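Local coordinates for protein octenoyl-CoA reductase/carboxylase (Streptomyces sp., PDB 4A0S) that reduces and carboxylates 2-octenoyl-CoA with the help of NADP(H), supplying an unusual extender unit for cinnabaramide polyketide biosynthesis, at residues 206-210 with 309-313; 247-253 with 266-272. All blocks are in the same frame, centred on the assembly; numbering follows the deposited sequence.

In the fold
Both contacts reach the six-stranded parallel sheet of the nucleotide-binding domain, and both touch the same NADP. Contact 1 packs helix 200-210 on strand 309-312; contact 2 joins strand 247-252 to strand 269-271, which is outermost in the sheet within this chain. Strand 223-226 lies between strands 247-252 and 309-312. The contact centres are 14 Å apart and their nearest atoms about 7 Å, so they do not meet directly. The cofactor spans them: His313 of contact 1 lies along its sugars, while Ser253 and Arg272 of contact 2 face the 2'-phosphate. The side chain of Met209 in contact 1 is about 10 Å from the bound octanoyl-CoA.

Contact 1 of 2, residues 206-210 with 309-313; sequences AYRML and IVFEH. With NAP (NADP nicotinamide-adenine-dinucleotide phosphate), chain F.
On one face of the parallel sheet of the NADP-binding domain, Met209 and Leu210 of helix 200-210 close around Phe311 of strand 309-312. Met209 folds at its thioether (chi3 72°) and lays CE over one face of the Phe311 ring, 3.7 Å from the centroid, a CH-pi contact. Its SD sits obliquely to the same ring, 3.5 Å from Phe311 CE2, completing a Met-aromatic pair. Ala206 CA meets the ring edge at Phe311 CE2, 3.9 Å away. Leu210 comes at about a right angle to the aromatic side chain, CD1 3.5 Å from Phe311 CD2, while its other branch, CD2, rests 3.7 Å from Ile309 CG2. This is helix-on-sheet packing in a Rossmann-type fold: the short segments run roughly antiparallel (151°), with axes 10.0 Å apart and no hydrogen bond between them. Ala237 of helix 232-243 touches both Leu210 and Phe311 in the same buried layer. At the C-terminal end of the strand, Glu312 OE2 is hydrogen-bonded to Ser322 and Thr318 of helix 316-325. His313 NE2 is hydrogen-bonded to Trp227 O; on the cofactor side, His313 ND1 lies 3.5 Å from NADP C5D.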
loop_
_atom_site.group_PDB
_atom_site.type_symbol
_atom_site.label_atom_id
_atom_site.label_comp_id
_atom_site.label_asym_id
_atom_site.label_seq_id
_atom_site.Cartn_x
_atom_site.Cartn_y
_atom_site.Cartn_z
ATOM N N ALA A 206 -9.532 6.446 -16.187
ATOM C CA ALA A 206 -8.588 7.457 -15.772
ATOM C C ALA A 206 -8.535 7.484 -14.230
ATOM O O ALA A 206 -7.484 7.716 -13.626
ATOM C CB ALA A 206 -9.001 8.819 -16.331
ATOM N N TYR A 207 -9.685 7.230 -13.625
ATOM C CA TYR A 207 -9.839 7.282 -12.191
ATOM C C TYR A 207 -9.013 6.161 -11.573
ATOM O O TYR A 207 -8.255 6.374 -10.616
ATOM C CB TYR A 207 -11.309 7.127 -11.788
ATOM C CG TYR A 207 -11.448 7.127 -10.291
ATOM C CD1 TYR A 207 -11.171 5.972 -9.547
ATOM C CD2 TYR A 207 -11.797 8.297 -9.606
ATOM C CE1 TYR A 207 -11.245 5.983 -8.161
ATOM C CE2 TYR A 207 -11.893 8.304 -8.220
ATOM C CZ TYR A 207 -11.599 7.141 -7.511
ATOM O OH TYR A 207 -11.678 7.137 -6.152
ATOM N N ARG A 208 -9.162 4.962 -12.125
ATOM C CA ARG A 208 -8.383 3.824 -11.643
ATOM C C ARG A 208 -6.886 4.123 -11.767
ATOM O O ARG A 208 -6.126 3.920 -10.837
ATOM C CB ARG A 208 -8.711 2.552 -12.425
ATOM C CG ARG A 208 -7.911 1.370 -11.904
ATOM C CD ARG A 208 -8.274 0.056 -12.558
ATOM N NE ARG A 208 -7.436 -1.005 -12.020
ATOM C CZ ARG A 208 -7.813 -1.848 -11.056
ATOM N NH1 ARG A 208 -9.016 -1.755 -10.494
ATOM N NH2 ARG A 208 -6.977 -2.785 -10.635
ATOM N N MET A 209 -6.494 4.613 -12.938
ATOM C CA MET A 209 -5.105 4.919 -13.237
ATOM C C MET A 209 -4.496 5.949 -12.308
ATOM O O MET A 209 -3.323 5.874 -12.022
ATOM C CB MET A 209 -5.018 5.435 -14.672
ATOM C CG MET A 209 -5.334 4.338 -15.679
ATOM S SD MET A 209 -5.376 4.968 -17.345
ATOM C CE MET A 209 -3.626 5.276 -17.626
ATOM N N LEU A 210 -5.289 6.913 -11.855
ATOM C CA LEU A 210 -4.712 8.083 -11.199
ATOM C C LEU A 210 -5.182 8.286 -9.790
ATOM O O LEU A 210 -4.417 8.736 -8.962
ATOM C CB LEU A 210 -5.020 9.359 -11.983
ATOM C CG LEU A 210 -4.417 9.437 -13.378
ATOM C CD1 LEU A 210 -5.006 10.652 -14.085
ATOM C CD2 LEU A 210 -2.885 9.540 -13.283
ATOM N N ILE A 309 3.747 11.049 -12.071
ATOM C CA ILE A 309 2.974 10.016 -12.743
ATOM C C ILE A 309 2.901 10.405 -14.200
ATOM O O ILE A 309 2.625 11.561 -14.525
ATOM C CB ILE A 309 1.543 9.900 -12.182
ATOM C CG1 ILE A 309 1.553 9.509 -10.701
ATOM C CG2 ILE A 309 0.705 8.873 -12.980
ATOM C CD1 ILE A 309 0.245 9.863 -10.012
ATOM N N VAL A 310 3.155 9.435 -15.065
ATOM C CA VAL A 310 2.947 9.621 -16.473
ATOM C C VAL A 310 1.745 8.780 -16.827
ATOM O O VAL A 310 1.702 7.576 -16.575
ATOM C CB VAL A 310 4.148 9.179 -17.303
ATOM C CG1 VAL A 310 3.877 9.413 -18.765
ATOM C CG2 VAL A 310 5.392 9.914 -16.833
ATOM N N PHE A 311 0.779 9.443 -17.430
ATOM C CA PHE A 311 -0.486 8.846 -17.791
ATOM C C PHE A 311 -0.355 8.414 -19.242
ATOM O O PHE A 311 -0.363 9.235 -20.162
ATOM C CB PHE A 311 -1.583 9.887 -17.601
ATOM C CG PHE A 311 -2.972 9.369 -17.819
ATOM C CD1 PHE A 311 -3.552 9.418 -19.079
ATOM C CD2 PHE A 311 -3.707 8.866 -16.759
ATOM C CE1 PHE A 311 -4.852 8.944 -19.286
ATOM C CE2 PHE A 311 -5.006 8.411 -16.944
ATOM C CZ PHE A 311 -5.574 8.439 -18.221
ATOM N N GLU A 312 -0.158 7.112 -19.424
ATOM C CA GLU A 312 0.055 6.521 -20.726
ATOM C C GLU A 312 -1.168 5.860 -21.324
ATOM O O GLU A 312 -2.058 5.397 -20.619
ATOM C CB GLU A 312 1.169 5.485 -20.640
ATOM C CG GLU A 312 2.475 6.013 -21.079
ATOM C CD GLU A 312 2.573 6.094 -22.585
ATOM O OE1 GLU A 312 1.700 5.543 -23.271
ATOM O OE2 GLU A 312 3.537 6.691 -23.076
ATOM N N HIS A 313 -1.189 5.808 -22.650
ATOM C CA HIS A 313 -2.196 5.066 -23.394
ATOM C C HIS A 313 -1.909 5.241 -24.877
ATOM O O HIS A 313 -2.420 4.510 -25.705
ATOM C CB HIS A 313 -3.587 5.574 -23.078
ATOM C CG HIS A 313 -3.739 7.044 -23.277
ATOM N ND1 HIS A 313 -4.148 7.597 -24.473
ATOM C CD2 HIS A 313 -3.552 8.079 -22.424
ATOM C CE1 HIS A 313 -4.207 8.911 -24.345
ATOM N NE2 HIS A 313 -3.848 9.226 -23.113
HETATM P PA NAP F . -9.275 9.224 -27.779
HETATM O O1A NAP F . -10.514 9.987 -27.179
HETATM O O2A NAP F . -9.219 9.101 -29.273
HETATM O O5B NAP F . -8.034 9.997 -27.299
HETATM C C5B NAP F . -6.774 9.427 -27.590
HETATM C C4B NAP F . -5.776 10.573 -27.620
HETATM O O4B NAP F . -4.501 9.966 -27.867
HETATM C C3B NAP F . -6.037 11.577 -28.763
HETATM O O3B NAP F . -6.407 12.788 -28.136
HETATM C C2B NAP F . -4.666 11.815 -29.379
HETATM O O2B NAP F . -3.955 12.860 -28.718
HETATM C C1B NAP F . -3.932 10.547 -29.126
HETATM N N9A NAP F . -4.245 9.605 -30.230
HETATM C C8A NAP F . -5.374 9.479 -30.947
HETATM N N7A NAP F . -5.257 8.476 -31.827
HETATM C C5A NAP F . -4.041 7.978 -31.649
HETATM C C6A NAP F . -3.357 6.967 -32.276
HETATM N N6A NAP F . -3.951 6.262 -33.238
HETATM N N1A NAP F . -2.125 6.700 -31.870
HETATM C C2A NAP F . -1.553 7.381 -30.881
HETATM N N3A NAP F . -2.162 8.374 -30.271
HETATM C C4A NAP F . -3.408 8.680 -30.644
HETATM O O3 NAP F . -9.162 7.756 -27.148
HETATM P PN NAP F . -9.235 7.462 -25.569
HETATM O O1N NAP F . -10.758 7.147 -25.363
HETATM O O2N NAP F . -8.598 8.525 -24.711
HETATM O O5D NAP F . -8.427 6.086 -25.578
HETATM C C5D NAP F . -7.026 6.209 -25.801
HETATM C C4D NAP F . -6.490 4.807 -25.729
HETATM O O4D NAP F . -6.852 4.299 -24.397
HETATM C C3D NAP F . -7.154 3.853 -26.723
HETATM O O3D NAP F . -6.059 3.020 -27.158
HETATM C C2D NAP F . -8.146 3.073 -25.888
HETATM O O2D NAP F . -8.383 1.754 -26.432
HETATM C C1D NAP F . -7.316 2.938 -24.627
HETATM N N1N NAP F . -8.251 2.851 -23.530
HETATM C C2N NAP F . -8.055 1.830 -22.625
HETATM C C3N NAP F . -8.945 1.771 -21.590
HETATM C C7N NAP F . -8.741 0.666 -20.628
HETATM O O7N NAP F . -7.762 -0.084 -20.692
HETATM N N7N NAP F . -9.719 0.566 -19.769
HETATM C C4N NAP F . -9.993 2.685 -21.442
HETATM C C5N NAP F . -10.192 3.722 -22.336
HETATM C C6N NAP F . -9.300 3.808 -23.392
HETATM P P2B NAP F . -2.704 13.457 -29.535
HETATM O O1X NAP F . -2.563 14.825 -28.661
HETATM O O2X NAP F . -1.399 12.531 -29.345
HETATM O O3X NAP F . -3.275 13.587 -30.926
#

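Contact 2 of 2, residues 247-253 with 266-272; sequences IPVAVVS and CDLVINR. With NAP (NADP nicotinamide-adenine-dinucleotide phosphate), chain F.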
loop_
_atom_site.group_PDB
_atom_site.type_symbol
_atom_site.label_atom_id
_atom_site.label_comp_id
_atom_site.label_asym_id
_atom_site.label_seq_id
_atom_site.Cartn_x
_atom_site.Cartn_y
_atom_site.Cartn_z
ATOM N N ILE A 247 -0.905 18.484 -10.512
ATOM C CA ILE A 247 -0.515 19.466 -11.504
ATOM C C ILE A 247 -0.452 18.697 -12.814
ATOM O O ILE A 247 0.489 17.934 -13.030
ATOM C CB ILE A 247 0.831 20.106 -11.159
ATOM C CG1 ILE A 247 0.714 20.929 -9.867
ATOM C CG2 ILE A 247 1.290 21.008 -12.281
ATOM C CD1 ILE A 247 1.973 20.956 -9.025
ATOM N N PRO A 248 -1.482 18.852 -13.664
ATOM C CA PRO A 248 -1.447 18.083 -14.897
ATOM C C PRO A 248 -0.581 18.785 -15.915
ATOM O O PRO A 248 -0.598 20.012 -15.997
ATOM C CB PRO A 248 -2.904 18.088 -15.345
ATOM C CG PRO A 248 -3.425 19.414 -14.875
ATOM C CD PRO A 248 -2.674 19.725 -13.585
ATOM N N VAL A 249 0.211 18.030 -16.660
ATOM C CA VAL A 249 0.845 18.596 -17.829
ATOM C C VAL A 249 0.336 17.824 -19.037
ATOM O O VAL A 249 0.578 16.632 -19.185
ATOM C CB VAL A 249 2.383 18.616 -17.736
ATOM C CG1 VAL A 249 2.966 19.308 -18.940
ATOM C CG2 VAL A 249 2.823 19.350 -16.483
ATOM N N ALA A 250 -0.413 18.525 -19.877
ATOM C CA ALA A 250 -1.031 17.908 -21.017
ATOM C C ALA A 250 -0.017 17.820 -22.128
ATOM O O ALA A 250 0.685 18.785 -22.402
ATOM C CB ALA A 250 -2.236 18.726 -21.461
ATOM N N VAL A 251 0.056 16.661 -22.769
ATOM C CA VAL A 251 0.771 16.552 -24.023
ATOM C C VAL A 251 -0.267 16.390 -25.107
ATOM O O VAL A 251 -1.066 15.454 -25.081
ATOM C CB VAL A 251 1.771 15.395 -24.049
ATOM C CG1 VAL A 251 2.635 15.483 -25.309
ATOM C CG2 VAL A 251 2.622 15.417 -22.807
ATOM N N VAL A 252 -0.270 17.332 -26.046
ATOM C CA VAL A 252 -1.206 17.291 -27.159
ATOM C C VAL A 252 -0.428 17.443 -28.461
ATOM O O VAL A 252 0.713 17.912 -28.463
ATOM C CB VAL A 252 -2.274 18.416 -27.069
ATOM C CG1 VAL A 252 -3.170 18.224 -25.851
ATOM C CG2 VAL A 252 -1.626 19.799 -27.077
ATOM N N SER A 253 -1.039 17.044 -29.568
ATOM C CA SER A 253 -0.343 17.109 -30.849
ATOM C C SER A 253 -0.768 18.304 -31.684
ATOM O O SER A 253 -0.220 18.517 -32.759
ATOM C CB SER A 253 -0.519 15.805 -31.631
ATOM O OG SER A 253 -1.866 15.637 -32.012
ATOM N N CYS A 266 -6.324 22.585 -17.769
ATOM C CA CYS A 266 -4.923 22.210 -17.851
ATOM C C CYS A 266 -4.161 23.326 -18.538
ATOM O O CYS A 266 -4.202 23.437 -19.774
ATOM C CB CYS A 266 -4.759 20.941 -18.664
ATOM S SG CYS A 266 -3.099 20.317 -18.521
ATOM N N ASP A 267 -3.479 24.165 -17.761
ATOM C CA ASP A 267 -2.791 25.300 -18.359
ATOM C C ASP A 267 -1.324 25.030 -18.644
ATOM O O ASP A 267 -0.650 25.862 -19.264
ATOM C CB ASP A 267 -2.950 26.565 -17.517
ATOM C CG ASP A 267 -2.081 26.558 -16.303
ATOM O OD1 ASP A 267 -2.238 25.636 -15.481
ATOM O OD2 ASP A 267 -1.238 27.483 -16.177
ATOM N N LEU A 268 -0.836 23.880 -18.193
ATOM C CA LEU A 268 0.491 23.428 -18.568
ATOM C C LEU A 268 0.339 22.440 -19.695
ATOM O O LEU A 268 -0.204 21.342 -19.528
ATOM C CB LEU A 268 1.230 22.793 -17.396
ATOM C CG LEU A 268 1.371 23.690 -16.166
ATOM C CD1 LEU A 268 2.110 22.916 -15.103
ATOM C CD2 LEU A 268 2.069 25.019 -16.492
ATOM N N VAL A 269 0.789 22.869 -20.862
ATOM C CA VAL A 269 0.579 22.116 -22.063
ATOM C C VAL A 269 1.874 22.015 -22.826
ATOM O O VAL A 269 2.610 22.997 -22.972
ATOM C CB VAL A 269 -0.493 22.779 -22.945
ATOM C CG1 VAL A 269 -0.815 21.896 -24.127
ATOM C CG2 VAL A 269 -1.730 23.059 -22.112
ATOM N N ILE A 270 2.153 20.800 -23.277
ATOM C CA ILE A 270 3.294 20.529 -24.135
ATOM C C ILE A 270 2.749 20.061 -25.475
ATOM O O ILE A 270 2.043 19.059 -25.541
ATOM C CB ILE A 270 4.235 19.444 -23.533
ATOM C CG1 ILE A 270 4.923 19.950 -22.262
ATOM C CG2 ILE A 270 5.279 19.003 -24.540
ATOM C CD1 ILE A 270 5.699 18.861 -21.494
ATOM N N ASN A 271 3.052 20.794 -26.543
ATOM C CA ASN A 271 2.733 20.289 -27.863
ATOM C C ASN A 271 3.839 19.316 -28.262
ATOM O O ASN A 271 5.014 19.660 -28.210
ATOM C CB ASN A 271 2.589 21.423 -28.879
ATOM C CG ASN A 271 2.018 20.942 -30.195
ATOM O OD1 ASN A 271 2.565 20.030 -30.829
ATOM N ND2 ASN A 271 0.893 21.538 -30.611
ATOM N N ARG A 272 3.477 18.100 -28.653
ATOM C CA ARG A 272 4.507 17.110 -28.953
ATOM C C ARG A 272 5.350 17.389 -30.207
ATOM O O ARG A 272 6.369 16.749 -30.411
ATOM C CB ARG A 272 3.949 15.688 -28.936
ATOM C CG ARG A 272 2.978 15.374 -30.057
ATOM C CD ARG A 272 3.020 13.891 -30.374
ATOM N NE ARG A 272 2.342 13.104 -29.357
ATOM C CZ ARG A 272 2.254 11.775 -29.367
ATOM N NH1 ARG A 272 2.808 11.071 -30.350
ATOM N NH2 ARG A 272 1.596 11.148 -28.398
HETATM P PA NAP F . -9.275 9.224 -27.779
HETATM O O1A NAP F . -10.514 9.987 -27.179
HETATM O O2A NAP F . -9.219 9.101 -29.273
HETATM O O5B NAP F . -8.034 9.997 -27.299
HETATM C C5B NAP F . -6.774 9.427 -27.590
HETATM C C4B NAP F . -5.776 10.573 -27.620
HETATM O O4B NAP F . -4.501 9.966 -27.867
HETATM C C3B NAP F . -6.037 11.577 -28.763
HETATM O O3B NAP F . -6.407 12.788 -28.136
HETATM C C2B NAP F . -4.666 11.815 -29.379
HETATM O O2B NAP F . -3.955 12.860 -28.718
HETATM C C1B NAP F . -3.932 10.547 -29.126
HETATM N N9A NAP F . -4.245 9.605 -30.230
HETATM C C8A NAP F . -5.374 9.479 -30.947
HETATM N N7A NAP F . -5.257 8.476 -31.827
HETATM C C5A NAP F . -4.041 7.978 -31.649
HETATM C C6A NAP F . -3.357 6.967 -32.276
HETATM N N6A NAP F . -3.951 6.262 -33.238
HETATM N N1A NAP F . -2.125 6.700 -31.870
HETATM C C2A NAP F . -1.553 7.381 -30.881
HETATM N N3A NAP F . -2.162 8.374 -30.271
HETATM C C4A NAP F . -3.408 8.680 -30.644
HETATM O O3 NAP F . -9.162 7.756 -27.148
HETATM P PN NAP F . -9.235 7.462 -25.569
HETATM O O1N NAP F . -10.758 7.147 -25.363
HETATM O O2N NAP F . -8.598 8.525 -24.711
HETATM O O5D NAP F . -8.427 6.086 -25.578
HETATM C C5D NAP F . -7.026 6.209 -25.801
HETATM C C4D NAP F . -6.490 4.807 -25.729
HETATM O O4D NAP F . -6.852 4.299 -24.397
HETATM C C3D NAP F . -7.154 3.853 -26.723
HETATM O O3D NAP F . -6.059 3.020 -27.158
HETATM C C2D NAP F . -8.146 3.073 -25.888
HETATM O O2D NAP F . -8.383 1.754 -26.432
HETATM C C1D NAP F . -7.316 2.938 -24.627
HETATM N N1N NAP F . -8.251 2.851 -23.530
HETATM C C2N NAP F . -8.055 1.830 -22.625
HETATM C C3N NAP F . -8.945 1.771 -21.590
HETATM C C7N NAP F . -8.741 0.666 -20.628
HETATM O O7N NAP F . -7.762 -0.084 -20.692
HETATM N N7N NAP F . -9.719 0.566 -19.769
HETATM C C4N NAP F . -9.993 2.685 -21.442
HETATM C C5N NAP F . -10.192 3.722 -22.336
HETATM C C6N NAP F . -9.300 3.808 -23.392
HETATM P P2B NAP F . -2.704 13.457 -29.535
HETATM O O1X NAP F . -2.563 14.825 -28.661
HETATM O O2X NAP F . -1.399 12.531 -29.345
HETATM O O3X NAP F . -3.275 13.587 -30.926
HETATM O O HOH W 1 -2.020 22.313 -15.529
HETATM O O HOH W 2 0.060 13.123 -26.895
HETATM O O HOH W 3 0.893 21.213 -33.407
#
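Ala250 and Val252 pair with Val269 and Asn271 in a right-handed beta-alpha-beta unit of the Rossmann-type domain, with helix 255-263 as the crossover between the parallel strands. Four backbone bonds hold them: Ala250 N to Leu268 O, Ile270 N to Ala250 O (2.6 Å), Val252 N to Ile270 O and Arg272 N to Val252 O. Apolar contacts follow the two faces. Beneath helix 255-263, Cys266 SG touches Ala250 CB at 3.5 Å, and Val252 CG2 meets Val269 CG1 at 3.7 Å. On the other face, covered by helix 285-303, Val249 CG1 packs on Ile270 CD1. Polar links gather at the strand ends. As N-cap, Asn271 turns OD1 to Ala273 N, while its ND2 holds water 3, which also bonds Ser253 O. With an alanine here, Ala273 N would probably lose its cap and water 3 its side-chain anchor. Placed between the backbone N and carbonyl carbon (chi1 67°), Ser253 OG donates to phosphate oxygen O3X of NADP at 2.7 Å. Phosphate oxygen O2X stands over one face of the Arg272 guanidinium; in the plane of that group, at its edge, water 2 accepts from Arg272 NH2 (2.9 Å) and donates to O2X and Val251 O.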